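Local coordinates for putative endo-1,4-beta-xylanase (Bacteroides thetaiotaomicron VPI-5482, PDB 5MSX), which probably hydrolyses glycosidic bonds, as a calcium-binding family 43 glycoside hydrolase linked to arabinan and plant pectin breakdown, at residues P336-P341 with L348-F353. Sequence-based numbering, arbitrary orientation.
Sequences PLKIEP and LRTEYF
Leu337 and Glu351 form a hydrogen-bonded pair of a short antiparallel ribbon, strands 337-339 and 349-351 running at 152° to each other, with Leu337 N giving a bond to Glu351 O (2.9 Å) and Glu351 N returning one to Leu337 O. This beta hairpin is a separate two-stranded sheet; its second strand falls in the F5/8 type C region, while its side chains reach Arg281 and Glu278 in the family 43 region, so that it bridges the two parts of the sequence. At Ile339 and Arg349 one direct bond remains, Ile339 N to Arg349 O, and a water takes the place of the return bond, donating to Ile339 O (2.8 Å) and accepting from Arg349 N. Lys338 and Thr350, the non-hydrogen-bonded pair, share one face. The lysine chain bends at chi2 (-58°) and then runs extended across to the neighbouring strand, where Lys338 NZ donates to Thr350 OG1 at 2.9 Å. Thr350 keeps OG1 anti to its carbonyl carbon (chi1 -63°), leaving CG2 to lie over one face of the Tyr352 ring, 3.8 Å above its plane and offset toward the rim, and to touch Pro336 CB. A valine in place of Thr350 would probably leave Lys338 NZ without this oxygen and its bent chain freer to swing. On the other face lie Leu337, Ile339, Arg349 and Glu351. Glu351 OE2 forms salt bridges with Arg281 and Arg366, while Arg349 binds Glu278 through NH1 and Gly280 O through NH2, so both polar ends are anchored on residues 278-281. Beyond the strands, Tyr352 approaches the calcium-binding residue Phe357, and the Phe353 ring reaches the start of strand 337-339, where Phe353 CE2 lies 3.8 Å from Leu337 CB. Pro336 CG meets the tyrosine ring obliquely, 3.6 Å from Tyr352 CD1.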
ATOM      1  N   PRO C 336     -47.457   9.077 -25.664  1.00 27.00           N
ATOM      2  CA  PRO C 336     -47.190   8.995 -24.222  1.00 26.04           C
ATOM      3  C   PRO C 336     -47.049   7.572 -23.691  1.00 25.77           C
ATOM      4  O   PRO C 336     -47.689   6.632 -24.209  1.00 26.04           O
ATOM      5  CB  PRO C 336     -48.409   9.666 -23.584  1.00 26.66           C
ATOM      6  CG  PRO C 336     -48.956  10.558 -24.646  1.00 27.11           C
ATOM      7  CD  PRO C 336     -48.679   9.874 -25.936  1.00 27.75           C
ATOM      8  N   LEU C 337     -46.194   7.422 -22.681  1.00 24.91           N
ATOM      9  CA  LEU C 337     -45.923   6.119 -22.052  1.00 23.64           C
ATOM     10  C   LEU C 337     -46.722   6.093 -20.775  1.00 23.68           C
ATOM     11  O   LEU C 337     -46.512   6.931 -19.894  1.00 22.85           O
ATOM     12  CB  LEU C 337     -44.421   5.998 -21.731  1.00 24.41           C
ATOM     13  CG  LEU C 337     -43.905   4.810 -20.914  1.00 24.23           C
ATOM     14  CD1 LEU C 337     -44.182   3.498 -21.633  1.00 25.30           C
ATOM     15  CD2 LEU C 337     -42.416   4.972 -20.640  1.00 23.91           C
ATOM     16  N   LYS C 338     -47.623   5.131 -20.677  1.00 23.59           N
ATOM     17  CA  LYS C 338     -48.443   4.924 -19.512  1.00 25.58           C
ATOM     18  C   LYS C 338     -47.668   3.888 -18.693  1.00 24.69           C
ATOM     19  O   LYS C 338     -47.601   2.720 -19.075  1.00 23.55           O
ATOM     20  CB  LYS C 338     -49.847   4.417 -19.927  1.00 28.50           C
ATOM     21  CG  LYS C 338     -50.661   5.397 -20.786  1.00 31.98           C
ATOM     22  CD  LYS C 338     -50.831   6.726 -20.039  1.00 36.52           C
ATOM     23  CE  LYS C 338     -51.853   7.725 -20.586  1.00 37.65           C
ATOM     24  NZ  LYS C 338     -52.274   8.692 -19.502  1.00 36.11           N
ATOM     25  N   ILE C 339     -47.037   4.328 -17.603  1.00 23.93           N
ATOM     26  CA  ILE C 339     -46.092   3.471 -16.878  1.00 22.77           C
ATOM     27  C   ILE C 339     -46.851   2.508 -15.940  1.00 21.78           C
ATOM     28  O   ILE C 339     -47.661   2.921 -15.105  1.00 19.23           O
ATOM     29  CB  ILE C 339     -45.045   4.309 -16.126  1.00 23.02           C
ATOM     30  CG1 ILE C 339     -44.280   5.211 -17.123  1.00 22.64           C
ATOM     31  CG2 ILE C 339     -44.076   3.415 -15.365  1.00 23.08           C
ATOM     32  CD1 ILE C 339     -43.672   6.421 -16.496  1.00 23.30           C
ATOM     33  N   GLU C 340     -46.562   1.229 -16.099  1.00 22.66           N
ATOM     34  CA  GLU C 340     -47.182   0.182 -15.305  1.00 26.53           C
ATOM     35  C   GLU C 340     -46.470   0.120 -13.947  1.00 25.73           C
ATOM     36  O   GLU C 340     -45.242   0.068 -13.896  1.00 23.84           O
ATOM     37  CB  GLU C 340     -47.077  -1.165 -16.048  1.00 30.42           C
ATOM     38  CG  GLU C 340     -48.326  -2.021 -15.988  1.00 36.96           C
ATOM     39  CD  GLU C 340     -49.549  -1.327 -16.592  1.00 37.90           C
ATOM     40  OE1 GLU C 340     -49.517  -0.900 -17.761  1.00 41.79           O
ATOM     41  OE2 GLU C 340     -50.559  -1.207 -15.887  1.00 45.01           O
ATOM     42  N   PRO C 341     -47.230   0.140 -12.844  1.00 25.07           N
ATOM     43  CA  PRO C 341     -46.605  -0.049 -11.531  1.00 26.02           C
ATOM     44  C   PRO C 341     -46.043  -1.456 -11.363  1.00 26.50           C
ATOM     45  O   PRO C 341     -46.252  -2.305 -12.235  1.00 24.40           O
ATOM     46  CB  PRO C 341     -47.750   0.180 -10.537  1.00 25.80           C
ATOM     47  CG  PRO C 341     -49.005   0.029 -11.323  1.00 25.52           C
ATOM     48  CD  PRO C 341     -48.695   0.298 -12.763  1.00 25.89           C
ATOM     49  N   LEU C 348     -48.990   5.627 -10.594  1.00 21.21           N
ATOM     50  CA  LEU C 348     -49.651   5.634 -11.884  1.00 20.61           C
ATOM     51  C   LEU C 348     -49.287   6.929 -12.608  1.00 21.56           C
ATOM     52  O   LEU C 348     -49.901   7.999 -12.402  1.00 22.13           O
ATOM     53  CB  LEU C 348     -51.148   5.511 -11.665  1.00 20.37           C
ATOM     54  CG  LEU C 348     -51.662   4.221 -10.994  1.00 21.02           C
ATOM     55  CD1 LEU C 348     -53.109   4.352 -10.490  1.00 20.55           C
ATOM     56  CD2 LEU C 348     -51.555   3.029 -11.937  1.00 20.57           C
ATOM     57  N   ARG C 349     -48.260   6.839 -13.441  1.00 20.45           N
ATOM     58  CA  ARG C 349     -47.696   7.999 -14.079  1.00 20.39           C
ATOM     59  C   ARG C 349     -47.671   7.851 -15.573  1.00 18.83           C
ATOM     60  O   ARG C 349     -47.677   6.753 -16.109  1.00 19.20           O
ATOM     61  CB  ARG C 349     -46.264   8.236 -13.552  1.00 20.91           C
ATOM     62  CG  ARG C 349     -46.257   8.465 -12.051  1.00 22.33           C
ATOM     63  CD  ARG C 349     -44.959   9.072 -11.555  1.00 22.72           C
ATOM     64  NE  ARG C 349     -43.859   8.125 -11.550  1.00 21.91           N
ATOM     65  CZ  ARG C 349     -42.730   8.295 -10.853  1.00 22.80           C
ATOM     66  NH1 ARG C 349     -42.541   9.395 -10.095  1.00 21.93           N
ATOM     67  NH2 ARG C 349     -41.780   7.357 -10.909  1.00 21.94           N
ATOM     68  N   THR C 350     -47.583   8.995 -16.232  1.00 20.10           N
ATOM     69  CA  THR C 350     -47.487   9.080 -17.681  1.00 21.08           C
ATOM     70  C   THR C 350     -46.302   9.971 -18.041  1.00 20.88           C
ATOM     71  O   THR C 350     -46.121  11.030 -17.438  1.00 20.67           O
ATOM     72  CB  THR C 350     -48.797   9.669 -18.256  1.00 23.32           C
ATOM     73  OG1 THR C 350     -49.870   8.771 -17.938  1.00 24.13           O
ATOM     74  CG2 THR C 350     -48.712   9.820 -19.773  1.00 23.96           C
ATOM     75  N   GLU C 351     -45.479   9.517 -18.984  1.00 21.41           N
ATOM     76  CA  GLU C 351     -44.392  10.318 -19.533  1.00 22.28           C
ATOM     77  C   GLU C 351     -44.766  10.773 -20.941  1.00 23.70           C
ATOM     78  O   GLU C 351     -45.176   9.949 -21.766  1.00 23.72           O
ATOM     79  CB  GLU C 351     -43.099   9.526 -19.631  1.00 22.26           C
ATOM     80  CG  GLU C 351     -41.924  10.428 -20.020  1.00 22.84           C
ATOM     81  CD  GLU C 351     -40.561   9.724 -20.099  1.00 23.64           C
ATOM     82  OE1 GLU C 351     -40.478   8.471 -19.975  1.00 22.32           O
ATOM     83  OE2 GLU C 351     -39.533  10.449 -20.288  1.00 25.13           O
ATOM     84  N   TYR C 352     -44.574  12.060 -21.206  1.00 24.02           N
ATOM     85  CA  TYR C 352     -44.746  12.630 -22.533  1.00 24.85           C
ATOM     86  C   TYR C 352     -43.371  12.883 -23.118  1.00 25.56           C
ATOM     87  O   TYR C 352     -42.356  12.925 -22.389  1.00 23.87           O
ATOM     88  CB  TYR C 352     -45.529  13.944 -22.455  1.00 26.43           C
ATOM     89  CG  TYR C 352     -46.928  13.771 -21.905  1.00 28.64           C
ATOM     90  CD1 TYR C 352     -47.982  13.403 -22.748  1.00 30.97           C
ATOM     91  CD2 TYR C 352     -47.205  13.963 -20.541  1.00 29.95           C
ATOM     92  CE1 TYR C 352     -49.267  13.209 -22.255  1.00 32.03           C
ATOM     93  CE2 TYR C 352     -48.495  13.775 -20.036  1.00 31.08           C
ATOM     94  CZ  TYR C 352     -49.518  13.393 -20.895  1.00 31.69           C
ATOM     95  OH  TYR C 352     -50.795  13.211 -20.425  1.00 35.27           O
ATOM     96  N   PHE C 353     -43.353  13.097 -24.431  1.00 25.59           N
ATOM     97  CA  PHE C 353     -42.114  13.089 -25.214  1.00 24.56           C
ATOM     98  C   PHE C 353     -41.995  14.292 -26.127  1.00 23.84           C
ATOM     99  O   PHE C 353     -41.323  14.217 -27.159  1.00 25.81           O
ATOM    100  CB  PHE C 353     -42.007  11.773 -25.982  1.00 23.68           C
ATOM    101  CG  PHE C 353     -41.910  10.584 -25.087  1.00 24.22           C
ATOM    102  CD1 PHE C 353     -40.786  10.406 -24.267  1.00 23.71           C
ATOM    103  CD2 PHE C 353     -42.950   9.646 -25.013  1.00 23.95           C
ATOM    104  CE1 PHE C 353     -40.686   9.311 -23.414  1.00 22.57           C
ATOM    105  CE2 PHE C 353     -42.852   8.541 -24.156  1.00 23.55           C
ATOM    106  CZ  PHE C 353     -41.715   8.379 -23.349  1.00 23.83           C
TER
HETATM  107  O   HOH W   1     -46.477   4.383 -13.074  1.00 22.51           O